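Proteasome accessory factor B/C (PafBC) (Paenarthrobacter aurescens, PDB 6SJ9) probably acts as a transcriptional regulator of the bacterial DNA damage response, using winged helix-turn-helix and WYL domains. Local coordinates at residues A[8-13]-A[472-477]; A[435-440]-A[460-465]; A[626-631]-A[639-644]; A[321-326]-A[650-655]; A[365-370]-A[379-384]. One frame throughout, in Å; residues are numbered along the deposited sequence.

Contact 1 (A[8-13]-A[472-477]); sequences LLNLLL and AARLAG
Leu13 and Arg474 mark the closest backbone approach between helix 2-17 and the short helix 472-476, with CA atoms 8.4 Å apart, so the gap has to be bridged by side chains. Helix 2-17 is followed by helices 24-31 and 39-55 and by strands 61-63 and 78-80, an order consistent with an N-terminal winged helix-turn-helix, whose first helix is here docked against a part of the chain more than 450 residues later. Arg474 does most of the reaching. Its chain leaves the helix with CG opposite the backbone N (chi1 -156°) and bends at chi3, which brings the guanidinium beside Asn10 and Leu13. Leu13 lies over one face of that group, displaced toward its rim, with CD1 4.0 Å from Arg474 CZ; the two side chains run past each other in opposite directions. Asn10 comes in at the guanidinium edge instead. Its amide is nearly coplanar with the guanidinium, the planes only 18° apart, and Asn10 OD1 stands 3.2 Å from Arg474 NH1. Glu471 forms a salt bridge with Arg474 NH2 and so helps to fix the charged end. Leu13 and Ala473 both rest on Thr466, so helix 457-469 touches both segments. A water links the two segments: it donates to Asn10 O at 2.7 Å and accepts from Arg474 NH2 at 3.1 Å.

Contact 2 (A[435-440]-A[460-465]); sequences TGLAML and SVTIKL
Thr462 OG1 is held by two polar partners while it rests against Leu437. It is hydrogen-bonded to Leu458 O one turn earlier in its own helix, and a water donates to Thr462 OG1 at 2.9 Å. The same water gives its other hydrogen to Leu437 O at 2.8 Å, so a carbonyl of helix 427-441 and a hydroxyl of helix 457-469 are tied together without touching directly. The remainder is van der Waals packing centred on Leu437. Its CB lies 3.8 Å from Thr462 OG1, the two side chains sliding past each other. Farther out, the side chains of Leu437 and Val461 cross at about a right angle, Leu437 CD2 meeting Val461 CG1 at 3.7 Å. Leu437 CD1 also reaches Leu465 CG, more loosely, at 4.4 Å. Val461 presents CG1 because its chi1 of 76° sets that methyl between the backbone N and the carbonyl carbon. Val100 and Ala104 of helix 95-118 also touch Leu437, and Leu93 lies on Val461, so the leucine ends in a buried core. With segment axes 10.3 Å apart at 149°, this is antiparallel packing of two neighbouring helices in the PafC helix-turn-helix family region.

Contact 3 (A[626-631]-A[639-644]); sequences GWLPMF and VRILEP
Leu628 and Phe631, one helical turn apart, face Ile641 and Val639 of strand 639-643, with CA separations of 8.8 Å for Leu628 and Ile641 and 8.4 Å for Phe631 and Val639. Helix 627-634 connects strand 616-622 to strand 639-643 across the intervening strand 586-592, the second beta-alpha-beta crossover of the ferredoxin-like fold in the WCX family region. On the strand, alternate residues Val639 and Ile641 turn toward the helix, whereas Arg640 between them points to the other side of the sheet. Leu628 and Ile641 reach toward each other tip to tip. The helix does its share through a chi1 of -151°, which puts Leu628 CG opposite the backbone N and brings the branch point itself to 3.5 Å from Ile641 CD1. Val588 of the neighbouring strand touches both side chains. Phe631 meets Val639 at about a right angle, and the valine addresses its ring obliquely. That ring is well boxed in, since Tyr603, Phe622 and His635 each form an edge-to-face pair with it and Leu590 packs against it. Beyond Ile641 the strand is interrupted by a classic beta bulge, Leu642 and Glu643 both facing Cys589, before Pro644 leads into helix 645-659 from the N-cap position. At the other end of the contact, both methyls of Val639 close on a single ring atom, Phe631 CE2, with Val639 CG1 at 3.7 Å and Val639 CG2 at 4.1 Å.

Contact 4 (A[321-326]-A[650-655]); sequences FDDAPL and ETRAWI
Asp322, Asp323 and Arg652 form a salt-bridge network at the surface, where the last turn of helix 305-323 meets helix 645-659. Two charged contacts converge on one nitrogen. Arg652 NH1 bonds to Asp323 OD1 at 3.2 Å with an N-H...O angle of 158°; the oxygen lies in the guanidinium plane, but the donor approaches it from above the carboxylate plane. The same Arg652 NH1 is modelled only 2.4 Å from Asp322 OD1, a length too short to take literally, though the ion pair itself is plain. The second amino group, Arg652 NH2, makes weak bonds to Asp323 OD1 at 3.4 Å and Asp323 OD2 at 3.3 Å. Neither carboxylate is coplanar with the guanidinium, that of Asp322 standing 80° from it. Further charges widen the network: Arg648 pairs with Asp322 OD2, and Asp656 takes Arg652 NE. Two acids at the C-terminal end of a helix would be disfavoured by the helix dipole, a cost the arginines probably offset. Apolar contact is slight here. The Arg652 chain brushes Ala319, and Ile655 packs on Ala318 and Ala319 one turn earlier in helix 305-323. The end of helix 305-323 thus lies against helix 645-659, while the chain after Ala324 passes along strand 639-643, where Arg640 bonds to Pro325 O and touches Leu326.

Contact 5 (A[365-370]-A[379-384]); sequences LHIQEV and KALIDD
Leu381 plugs into the start of helix 367-374, meeting Leu365, Ile367 and Val370, and this dense spot is part of the core of a helix-turn-helix. Helices 367-374 and 378-389 are its two helices, and strands 404-407 and 410-413 are consistent with the wing. Packing is tightest around one methyl. Leu381 CD2 sits 3.3 Å from Ile367 O and 3.9 Å from Ile367 CG2, so it presses on backbone as well as side chain. Val370 crosses the leucine at about a right angle, its CG1 also 3.9 Å from Leu381 CD2. The leucine attains this depth because chi1 of 179° carries its CG straight away from the backbone N toward the facing helix. Leu355 and Ile376 close round it further. Looser contacts lie at the margins: Leu365 slides past in the opposite direction, and Leu365 CD2 stays 4.2 Å from Leu381 CD2. The outer side is different in kind. Lys379 and Glu369 are exposed, turn from the facing segment and, in this crystal, touch neighbouring molecules; the partly exposed Gln368 also turns away and bonds to Asp372 within its own helix. Ile382 is buried too, but packs more loosely. Trp406 of strand 404-407 touches both Ile382 and Ile367, linking the helix pair to the probable wing. The two isoleucines cross at about a right angle, Ile382 CG1 standing 4.1 Å from Ile367 CG2.

Contacts 2, 3 and 5 are buried and their side chains meet through apolar groups, contact 2 adding a water bridge, as contact 1 also does; contact 4 lies at the surface and is held by charge, and contact 1 is partly buried and mixes both kinds. Contacts 1 and 2 touch, their centres 10 Å apart; helix 457-469 carries one segment of contact 2 and also packs against both segments of contact 1. Contacts 3 and 4 form a second pair, centres 9 Å apart, joined through Arg640 and through Ile641 against Thr651, on the opposite side of the chain's centre. Contact 5 touches none of the others, although it belongs to the same family region as contact 2, about 25 Å away between centres.

Contact 1 (A[8-13]-A[472-477])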
# COMPACT_ATOMS: atom_id res chain seq x y z
N LEU A 8 -1.46 23.58 15.07
CA LEU A 8 -2.70 22.83 15.24
C LEU A 8 -2.43 21.44 15.78
O LEU A 8 -3.11 20.99 16.70
CB LEU A 8 -3.47 22.74 13.93
CG LEU A 8 -4.14 24.05 13.52
CD1 LEU A 8 -4.99 23.85 12.28
CD2 LEU A 8 -4.96 24.66 14.64
N LEU A 9 -1.41 20.75 15.24
CA LEU A 9 -1.10 19.40 15.70
C LEU A 9 -0.71 19.40 17.17
O LEU A 9 -1.27 18.63 17.97
CB LEU A 9 0.01 18.77 14.84
CG LEU A 9 -0.42 18.54 13.39
CD1 LEU A 9 0.72 18.25 12.36
CD2 LEU A 9 -1.45 17.38 13.33
N ASN A 10 0.18 20.32 17.57
CA ASN A 10 0.61 20.44 18.96
C ASN A 10 -0.56 20.82 19.88
O ASN A 10 -0.67 20.31 21.00
CB ASN A 10 1.73 21.49 19.06
CG ASN A 10 3.05 21.04 18.40
OD1 ASN A 10 3.39 19.86 18.39
ND2 ASN A 10 3.74 21.99 17.78
N LEU A 11 -1.43 21.74 19.43
CA LEU A 11 -2.58 22.12 20.24
C LEU A 11 -3.46 20.90 20.45
O LEU A 11 -3.86 20.59 21.58
CB LEU A 11 -3.36 23.28 19.60
CG LEU A 11 -4.67 23.73 20.26
CD1 LEU A 11 -4.42 24.15 21.70
CD2 LEU A 11 -5.33 24.87 19.51
N LEU A 12 -3.73 20.16 19.38
CA LEU A 12 -4.60 18.99 19.48
C LEU A 12 -4.03 17.97 20.47
O LEU A 12 -4.76 17.43 21.31
CB LEU A 12 -4.81 18.38 18.09
CG LEU A 12 -5.41 16.97 17.99
CD1 LEU A 12 -6.81 16.93 18.58
CD2 LEU A 12 -5.43 16.46 16.50
N LEU A 13 -2.73 17.74 20.42
CA LEU A 13 -2.15 16.74 21.33
C LEU A 13 -2.17 17.21 22.78
O LEU A 13 -2.49 16.43 23.67
CB LEU A 13 -0.73 16.39 20.92
CG LEU A 13 -0.76 15.67 19.58
CD1 LEU A 13 0.62 15.48 19.06
CD2 LEU A 13 -1.47 14.33 19.76
N ALA A 472 1.32 9.17 20.53
CA ALA A 472 2.12 8.39 19.60
C ALA A 472 2.28 9.09 18.24
O ALA A 472 3.22 8.79 17.50
CB ALA A 472 1.50 7.02 19.39
N ALA A 473 1.39 10.02 17.91
CA ALA A 473 1.52 10.78 16.67
C ALA A 473 2.80 11.60 16.64
O ALA A 473 3.30 11.92 15.56
CB ALA A 473 0.32 11.72 16.49
N ARG A 474 3.29 12.03 17.79
CA ARG A 474 4.44 12.94 17.78
C ARG A 474 5.65 12.27 17.14
O ARG A 474 6.33 12.87 16.30
CB ARG A 474 4.75 13.45 19.19
CG ARG A 474 5.50 14.80 19.12
CD ARG A 474 5.76 15.41 20.50
NE ARG A 474 4.57 15.46 21.34
CZ ARG A 474 3.69 16.47 21.35
NH1 ARG A 474 3.86 17.53 20.57
NH2 ARG A 474 2.64 16.40 22.15
N LEU A 475 5.95 11.04 17.53
CA LEU A 475 7.05 10.33 16.85
C LEU A 475 6.63 9.89 15.46
O LEU A 475 7.40 10.02 14.49
CB LEU A 475 7.52 9.13 17.66
CG LEU A 475 8.17 9.57 18.97
CD1 LEU A 475 8.73 8.37 19.69
CD2 LEU A 475 9.24 10.60 18.68
N ALA A 476 5.43 9.30 15.34
CA ALA A 476 5.04 8.67 14.09
C ALA A 476 4.77 9.69 12.99
O ALA A 476 5.03 9.41 11.82
CB ALA A 476 3.82 7.76 14.34
N GLY A 477 4.23 10.88 13.32
CA GLY A 477 3.87 11.88 12.33
C GLY A 477 5.05 12.71 11.86
O GLY A 477 4.88 13.64 11.06
O HOH W 1 1.55 19.29 22.13

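Contact 2 (A[435-440]-A[460-465])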
# COMPACT_ATOMS: atom_id res chain seq x y z
N THR A 435 2.78 7.55 9.59
CA THR A 435 4.10 7.46 9.01
C THR A 435 4.05 7.62 7.51
O THR A 435 4.88 8.34 6.93
CB THR A 435 4.74 6.15 9.41
OG1 THR A 435 4.82 6.15 10.84
CG2 THR A 435 6.17 6.08 8.83
N GLY A 436 3.08 6.97 6.85
CA GLY A 436 2.94 7.14 5.40
C GLY A 436 2.53 8.56 5.06
O GLY A 436 3.03 9.14 4.08
N LEU A 437 1.66 9.16 5.89
CA LEU A 437 1.26 10.53 5.63
C LEU A 437 2.43 11.49 5.82
O LEU A 437 2.52 12.49 5.11
CB LEU A 437 0.09 10.93 6.55
CG LEU A 437 -1.23 10.18 6.23
CD1 LEU A 437 -2.21 10.39 7.37
CD2 LEU A 437 -1.86 10.72 4.93
N ALA A 438 3.32 11.22 6.78
CA ALA A 438 4.42 12.16 6.97
C ALA A 438 5.42 12.10 5.81
O ALA A 438 6.00 13.13 5.43
CB ALA A 438 5.09 11.95 8.33
N MSE A 439 5.61 10.93 5.22
CA MSE A 439 6.45 10.86 4.03
C MSE A 439 5.76 11.65 2.88
O MSE A 439 6.39 12.45 2.19
CB MSE A 439 6.68 9.42 3.63
CG MSE A 439 7.58 8.61 4.57
SE MSE A 439 9.42 9.39 4.62
CE MSE A 439 10.32 8.35 3.27
N LEU A 440 4.44 11.42 2.69
CA LEU A 440 3.71 12.21 1.69
C LEU A 440 3.82 13.70 1.97
O LEU A 440 3.95 14.50 1.05
CB LEU A 440 2.23 11.80 1.62
CG LEU A 440 1.98 10.39 1.08
CD1 LEU A 440 0.48 10.02 1.13
CD2 LEU A 440 2.50 10.31 -0.38
N SER A 460 -5.73 17.63 6.12
CA SER A 460 -6.84 17.35 7.00
C SER A 460 -6.83 15.91 7.49
O SER A 460 -7.16 15.66 8.65
CB SER A 460 -8.20 17.69 6.33
OG SER A 460 -8.56 16.76 5.32
N VAL A 461 -6.48 14.95 6.63
CA VAL A 461 -6.46 13.56 7.09
C VAL A 461 -5.29 13.35 8.06
O VAL A 461 -5.40 12.56 9.00
CB VAL A 461 -6.46 12.56 5.92
CG1 VAL A 461 -5.11 12.46 5.25
CG2 VAL A 461 -6.89 11.19 6.40
N THR A 462 -4.20 14.14 7.92
CA THR A 462 -3.09 14.06 8.88
C THR A 462 -3.53 14.51 10.28
O THR A 462 -3.26 13.82 11.27
CB THR A 462 -1.93 14.91 8.39
OG1 THR A 462 -1.49 14.35 7.15
CG2 THR A 462 -0.74 14.96 9.43
N ILE A 463 -4.27 15.61 10.37
CA ILE A 463 -4.78 16.10 11.64
C ILE A 463 -5.75 15.08 12.24
O ILE A 463 -5.67 14.74 13.42
CB ILE A 463 -5.44 17.48 11.43
CG1 ILE A 463 -4.37 18.45 10.94
CG2 ILE A 463 -6.06 18.06 12.70
CD1 ILE A 463 -4.90 19.85 10.55
N LYS A 464 -6.68 14.56 11.44
CA LYS A 464 -7.66 13.60 11.96
C LYS A 464 -6.98 12.33 12.47
O LYS A 464 -7.27 11.86 13.57
CB LYS A 464 -8.69 13.27 10.90
CG LYS A 464 -9.52 14.45 10.49
CD LYS A 464 -10.47 14.08 9.35
CE LYS A 464 -11.43 15.24 9.01
NZ LYS A 464 -12.39 14.72 8.01
N LEU A 465 -6.02 11.80 11.71
CA LEU A 465 -5.35 10.58 12.17
C LEU A 465 -4.46 10.86 13.38
O LEU A 465 -4.22 9.95 14.17
CB LEU A 465 -4.52 9.95 11.06
CG LEU A 465 -5.23 8.94 10.15
CD1 LEU A 465 -5.35 7.64 10.89
CD2 LEU A 465 -6.61 9.44 9.83
O HOH W 2 1.18 14.76 6.19

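Contact 3 (A[626-631]-A[639-644])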
# COMPACT_ATOMS: atom_id res chain seq x y z
N GLY A 626 12.91 -14.85 2.42
CA GLY A 626 11.83 -15.48 3.17
C GLY A 626 10.43 -15.13 2.67
O GLY A 626 9.49 -15.92 2.86
N TRP A 627 10.26 -13.98 2.02
CA TRP A 627 8.92 -13.64 1.52
C TRP A 627 8.53 -14.47 0.32
O TRP A 627 7.33 -14.62 0.05
CB TRP A 627 8.84 -12.18 1.13
CG TRP A 627 9.21 -11.31 2.24
CD1 TRP A 627 9.14 -11.60 3.58
CD2 TRP A 627 9.66 -9.97 2.14
NE1 TRP A 627 9.54 -10.53 4.31
CE2 TRP A 627 9.87 -9.51 3.46
CE3 TRP A 627 9.91 -9.10 1.07
CZ2 TRP A 627 10.34 -8.24 3.73
CZ3 TRP A 627 10.36 -7.83 1.33
CH2 TRP A 627 10.57 -7.41 2.65
N LEU A 628 9.50 -15.08 -0.34
CA LEU A 628 9.26 -15.66 -1.66
C LEU A 628 8.27 -16.81 -1.62
O LEU A 628 7.37 -16.85 -2.48
CB LEU A 628 10.59 -16.06 -2.29
CG LEU A 628 10.57 -16.00 -3.80
CD1 LEU A 628 9.91 -14.72 -4.15
CD2 LEU A 628 11.98 -15.98 -4.30
N PRO A 629 8.38 -17.79 -0.72
CA PRO A 629 7.41 -18.91 -0.77
C PRO A 629 5.95 -18.48 -0.56
O PRO A 629 5.05 -19.01 -1.23
CB PRO A 629 7.90 -19.84 0.36
CG PRO A 629 9.38 -19.53 0.47
CD PRO A 629 9.46 -18.04 0.25
N MSE A 630 5.70 -17.58 0.37
CA MSE A 630 4.38 -16.94 0.52
C MSE A 630 3.89 -16.28 -0.77
O MSE A 630 2.77 -16.53 -1.19
CB MSE A 630 4.42 -15.89 1.61
CG MSE A 630 4.87 -16.41 2.96
SE MSE A 630 4.64 -15.01 4.31
CE MSE A 630 5.59 -13.55 3.38
N PHE A 631 4.74 -15.47 -1.39
CA PHE A 631 4.43 -14.89 -2.70
C PHE A 631 3.99 -15.97 -3.69
O PHE A 631 2.90 -15.89 -4.28
CB PHE A 631 5.66 -14.15 -3.20
CG PHE A 631 5.50 -13.53 -4.58
CD1 PHE A 631 4.74 -12.39 -4.76
CD2 PHE A 631 6.12 -14.10 -5.70
CE1 PHE A 631 4.60 -11.81 -6.02
CE2 PHE A 631 5.96 -13.54 -6.95
CZ PHE A 631 5.21 -12.38 -7.11
N VAL A 639 2.69 -17.95 -10.81
CA VAL A 639 4.10 -17.68 -10.59
C VAL A 639 4.85 -18.97 -10.33
O VAL A 639 4.34 -19.87 -9.65
CB VAL A 639 4.33 -16.75 -9.39
CG1 VAL A 639 5.76 -16.31 -9.38
CG2 VAL A 639 3.42 -15.56 -9.46
N ARG A 640 6.08 -19.04 -10.82
CA ARG A 640 7.02 -20.06 -10.41
C ARG A 640 8.40 -19.43 -10.34
O ARG A 640 8.68 -18.41 -11.00
CB ARG A 640 6.98 -21.25 -11.39
CG ARG A 640 7.38 -20.88 -12.84
CD ARG A 640 7.35 -22.12 -13.84
NE ARG A 640 8.19 -23.24 -13.46
CZ ARG A 640 8.59 -24.22 -14.30
NH1 ARG A 640 8.24 -24.20 -15.59
NH2 ARG A 640 9.32 -25.22 -13.84
N ILE A 641 9.27 -20.02 -9.52
CA ILE A 641 10.65 -19.59 -9.40
C ILE A 641 11.52 -20.46 -10.31
O ILE A 641 11.46 -21.69 -10.23
CB ILE A 641 11.14 -19.65 -7.94
CG1 ILE A 641 10.29 -18.74 -7.06
CG2 ILE A 641 12.56 -19.16 -7.86
CD1 ILE A 641 10.47 -19.02 -5.63
N LEU A 642 12.25 -19.83 -11.24
CA LEU A 642 13.20 -20.53 -12.11
C LEU A 642 14.61 -20.57 -11.52
O LEU A 642 15.23 -21.63 -11.49
CB LEU A 642 13.23 -19.83 -13.48
CG LEU A 642 11.86 -19.72 -14.14
CD1 LEU A 642 11.94 -19.09 -15.49
CD2 LEU A 642 11.25 -21.10 -14.28
N GLU A 643 15.10 -19.45 -11.00
CA GLU A 643 16.44 -19.29 -10.45
C GLU A 643 16.39 -18.27 -9.33
O GLU A 643 15.66 -17.28 -9.43
CB GLU A 643 17.44 -18.81 -11.50
CG GLU A 643 17.79 -19.80 -12.55
CD GLU A 643 18.89 -19.29 -13.47
OE1 GLU A 643 19.32 -18.12 -13.28
OE2 GLU A 643 19.38 -20.08 -14.32
N PRO A 644 17.21 -18.44 -8.30
CA PRO A 644 18.18 -19.52 -8.18
C PRO A 644 17.55 -20.81 -7.67
O PRO A 644 16.47 -20.78 -7.08
CB PRO A 644 19.19 -18.95 -7.19
CG PRO A 644 18.38 -18.00 -6.34
CD PRO A 644 17.44 -17.37 -7.31

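Contact 4 (A[321-326]-A[650-655])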
# COMPACT_ATOMS: atom_id res chain seq x y z
N PHE A 321 2.63 -25.90 -11.68
CA PHE A 321 3.45 -25.01 -12.49
C PHE A 321 4.94 -25.27 -12.27
O PHE A 321 5.73 -25.27 -13.22
CB PHE A 321 3.08 -23.55 -12.22
CG PHE A 321 3.50 -22.62 -13.31
CD1 PHE A 321 3.88 -23.12 -14.55
CD2 PHE A 321 3.47 -21.24 -13.11
CE1 PHE A 321 4.26 -22.25 -15.57
CE2 PHE A 321 3.82 -20.37 -14.13
CZ PHE A 321 4.23 -20.87 -15.36
N ASP A 322 5.34 -25.51 -11.03
CA ASP A 322 6.72 -25.87 -10.75
C ASP A 322 7.08 -27.21 -11.40
O ASP A 322 8.27 -27.48 -11.66
CB ASP A 322 6.87 -25.92 -9.23
CG ASP A 322 8.22 -26.30 -8.77
OD1 ASP A 322 8.33 -27.34 -8.10
OD2 ASP A 322 9.17 -25.54 -9.03
N ASP A 323 6.08 -28.08 -11.64
CA ASP A 323 6.32 -29.33 -12.35
C ASP A 323 6.51 -29.16 -13.84
O ASP A 323 7.12 -30.03 -14.48
CB ASP A 323 5.21 -30.33 -12.07
CG ASP A 323 5.44 -31.06 -10.78
OD1 ASP A 323 6.61 -31.06 -10.35
OD2 ASP A 323 4.47 -31.62 -10.21
N ALA A 324 5.99 -28.07 -14.41
CA ALA A 324 6.08 -27.86 -15.84
C ALA A 324 7.55 -27.71 -16.21
O ALA A 324 8.38 -27.37 -15.37
CB ALA A 324 5.28 -26.63 -16.26
N PRO A 325 7.93 -28.02 -17.44
CA PRO A 325 9.34 -27.89 -17.79
C PRO A 325 9.76 -26.42 -17.84
O PRO A 325 8.95 -25.52 -18.06
CB PRO A 325 9.43 -28.57 -19.16
CG PRO A 325 8.03 -28.40 -19.74
CD PRO A 325 7.09 -28.44 -18.58
N LEU A 326 11.08 -26.22 -17.73
CA LEU A 326 11.65 -24.89 -17.61
C LEU A 326 11.74 -24.26 -18.99
O LEU A 326 12.28 -24.88 -19.91
CB LEU A 326 13.06 -24.95 -16.99
CG LEU A 326 13.25 -25.55 -15.59
CD1 LEU A 326 14.73 -25.68 -15.27
CD2 LEU A 326 12.55 -24.75 -14.53
N GLU A 650 13.23 -24.55 -2.07
CA GLU A 650 12.78 -24.12 -0.75
C GLU A 650 11.31 -23.68 -0.81
O GLU A 650 10.58 -23.86 0.17
CB GLU A 650 13.68 -22.99 -0.27
CG GLU A 650 13.55 -22.64 1.20
CD GLU A 650 14.45 -21.47 1.59
OE1 GLU A 650 15.44 -21.19 0.87
OE2 GLU A 650 14.18 -20.85 2.64
N THR A 651 10.89 -23.08 -1.93
CA THR A 651 9.48 -22.73 -2.14
C THR A 651 8.63 -23.96 -2.44
O THR A 651 7.49 -24.07 -1.96
CB THR A 651 9.37 -21.71 -3.28
OG1 THR A 651 9.70 -20.41 -2.79
CG2 THR A 651 7.94 -21.66 -3.87
N ARG A 652 9.14 -24.90 -3.25
CA ARG A 652 8.37 -26.12 -3.48
C ARG A 652 8.12 -26.89 -2.19
O ARG A 652 7.07 -27.54 -2.05
CB ARG A 652 9.10 -27.03 -4.51
CG ARG A 652 8.36 -28.37 -4.81
CD ARG A 652 6.92 -28.10 -5.21
NE ARG A 652 6.17 -29.28 -5.62
CZ ARG A 652 6.21 -29.82 -6.84
NH1 ARG A 652 6.98 -29.26 -7.77
NH2 ARG A 652 5.49 -30.91 -7.12
N ALA A 653 9.05 -26.84 -1.24
CA ALA A 653 8.83 -27.52 0.03
C ALA A 653 7.74 -26.84 0.86
O ALA A 653 6.90 -27.51 1.50
CB ALA A 653 10.16 -27.61 0.80
N TRP A 654 7.71 -25.49 0.83
CA TRP A 654 6.63 -24.75 1.48
C TRP A 654 5.28 -25.17 0.91
O TRP A 654 4.38 -25.58 1.66
CB TRP A 654 6.90 -23.26 1.28
CG TRP A 654 5.82 -22.27 1.60
CD1 TRP A 654 4.92 -21.73 0.74
CD2 TRP A 654 5.61 -21.62 2.86
NE1 TRP A 654 4.13 -20.81 1.39
CE2 TRP A 654 4.54 -20.72 2.69
CE3 TRP A 654 6.20 -21.73 4.12
CZ2 TRP A 654 4.05 -19.94 3.73
CZ3 TRP A 654 5.72 -20.96 5.15
CH2 TRP A 654 4.65 -20.06 4.94
N ILE A 655 5.17 -25.19 -0.43
CA ILE A 655 3.92 -25.61 -1.08
C ILE A 655 3.60 -27.06 -0.74
O ILE A 655 2.46 -27.41 -0.40
CB ILE A 655 4.02 -25.41 -2.61
CG1 ILE A 655 4.16 -23.92 -2.97
CG2 ILE A 655 2.81 -26.02 -3.30
CD1 ILE A 655 4.62 -23.67 -4.39

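Contact 5 (A[365-370]-A[379-384])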
# COMPACT_ATOMS: atom_id res chain seq x y z
N LEU A 365 -12.47 12.08 -13.39
CA LEU A 365 -11.15 12.16 -13.97
C LEU A 365 -11.29 11.65 -15.40
O LEU A 365 -11.57 10.46 -15.60
CB LEU A 365 -10.16 11.31 -13.16
CG LEU A 365 -8.67 11.56 -13.53
CD1 LEU A 365 -7.75 11.03 -12.43
CD2 LEU A 365 -8.31 10.92 -14.84
N HIS A 366 -11.14 12.56 -16.39
CA HIS A 366 -11.16 12.16 -17.80
C HIS A 366 -9.74 11.84 -18.25
O HIS A 366 -8.87 12.72 -18.30
CB HIS A 366 -11.80 13.23 -18.67
CG HIS A 366 -13.28 13.30 -18.50
ND1 HIS A 366 -14.15 12.50 -19.21
CD2 HIS A 366 -14.05 14.00 -17.62
CE1 HIS A 366 -15.39 12.74 -18.82
NE2 HIS A 366 -15.36 13.65 -17.86
N ILE A 367 -9.50 10.58 -18.56
CA ILE A 367 -8.12 10.11 -18.59
C ILE A 367 -7.30 10.85 -19.65
O ILE A 367 -6.21 11.37 -19.35
CB ILE A 367 -8.07 8.59 -18.77
CG1 ILE A 367 -8.46 7.94 -17.45
CG2 ILE A 367 -6.63 8.15 -19.11
CD1 ILE A 367 -8.76 6.49 -17.57
N GLN A 368 -7.81 10.92 -20.89
CA GLN A 368 -6.97 11.50 -21.96
C GLN A 368 -6.63 12.95 -21.65
O GLN A 368 -5.47 13.38 -21.77
CB GLN A 368 -7.64 11.46 -23.33
CG GLN A 368 -6.63 11.91 -24.47
CD GLN A 368 -5.40 10.96 -24.52
OE1 GLN A 368 -5.55 9.76 -24.74
NE2 GLN A 368 -4.20 11.49 -24.31
N GLU A 369 -7.62 13.71 -21.22
CA GLU A 369 -7.45 15.12 -20.93
C GLU A 369 -6.54 15.33 -19.74
O GLU A 369 -5.76 16.28 -19.70
CB GLU A 369 -8.83 15.73 -20.74
CG GLU A 369 -8.87 17.09 -20.17
CD GLU A 369 -10.33 17.50 -19.98
OE1 GLU A 369 -10.68 18.09 -18.92
OE2 GLU A 369 -11.11 17.21 -20.92
N VAL A 370 -6.61 14.46 -18.74
CA VAL A 370 -5.75 14.69 -17.60
C VAL A 370 -4.33 14.23 -17.90
O VAL A 370 -3.37 14.87 -17.46
CB VAL A 370 -6.36 14.01 -16.36
CG1 VAL A 370 -5.36 13.95 -15.22
CG2 VAL A 370 -7.59 14.84 -15.89
N LYS A 379 -1.38 5.72 -21.13
CA LYS A 379 -1.05 4.50 -20.41
C LYS A 379 -0.27 4.78 -19.14
O LYS A 379 -0.39 4.04 -18.14
CB LYS A 379 -0.20 3.58 -21.30
CG LYS A 379 -0.99 2.83 -22.36
CD LYS A 379 -1.63 1.64 -21.72
CE LYS A 379 -0.97 0.41 -22.25
NZ LYS A 379 -1.60 -0.08 -23.48
N ALA A 380 0.58 5.79 -19.16
CA ALA A 380 1.29 6.17 -17.95
C ALA A 380 0.30 6.64 -16.90
O ALA A 380 0.43 6.31 -15.71
CB ALA A 380 2.32 7.28 -18.25
N LEU A 381 -0.71 7.42 -17.32
CA LEU A 381 -1.71 7.87 -16.34
C LEU A 381 -2.53 6.71 -15.77
O LEU A 381 -2.76 6.64 -14.56
CB LEU A 381 -2.62 8.92 -16.99
CG LEU A 381 -3.69 9.40 -16.01
CD1 LEU A 381 -3.08 10.05 -14.83
CD2 LEU A 381 -4.58 10.42 -16.65
N ILE A 382 -2.92 5.76 -16.62
CA ILE A 382 -3.64 4.57 -16.14
C ILE A 382 -2.79 3.79 -15.13
O ILE A 382 -3.30 3.27 -14.12
CB ILE A 382 -4.06 3.72 -17.35
CG1 ILE A 382 -5.16 4.46 -18.10
CG2 ILE A 382 -4.53 2.40 -16.89
CD1 ILE A 382 -5.36 3.92 -19.55
N ASP A 383 -1.49 3.66 -15.39
CA ASP A 383 -0.66 2.95 -14.43
C ASP A 383 -0.61 3.70 -13.09
O ASP A 383 -0.61 3.07 -12.04
CB ASP A 383 0.75 2.73 -14.99
CG ASP A 383 1.41 1.53 -14.33
OD1 ASP A 383 0.75 0.47 -14.28
OD2 ASP A 383 2.57 1.61 -13.85
N ASP A 384 -0.53 5.04 -13.11
CA ASP A 384 -0.62 5.82 -11.87
C ASP A 384 -1.88 5.47 -11.12
O ASP A 384 -1.85 5.32 -9.91
CB ASP A 384 -0.63 7.33 -12.11
CG ASP A 384 0.69 7.86 -12.64
OD1 ASP A 384 1.74 7.22 -12.47
OD2 ASP A 384 0.67 8.96 -13.22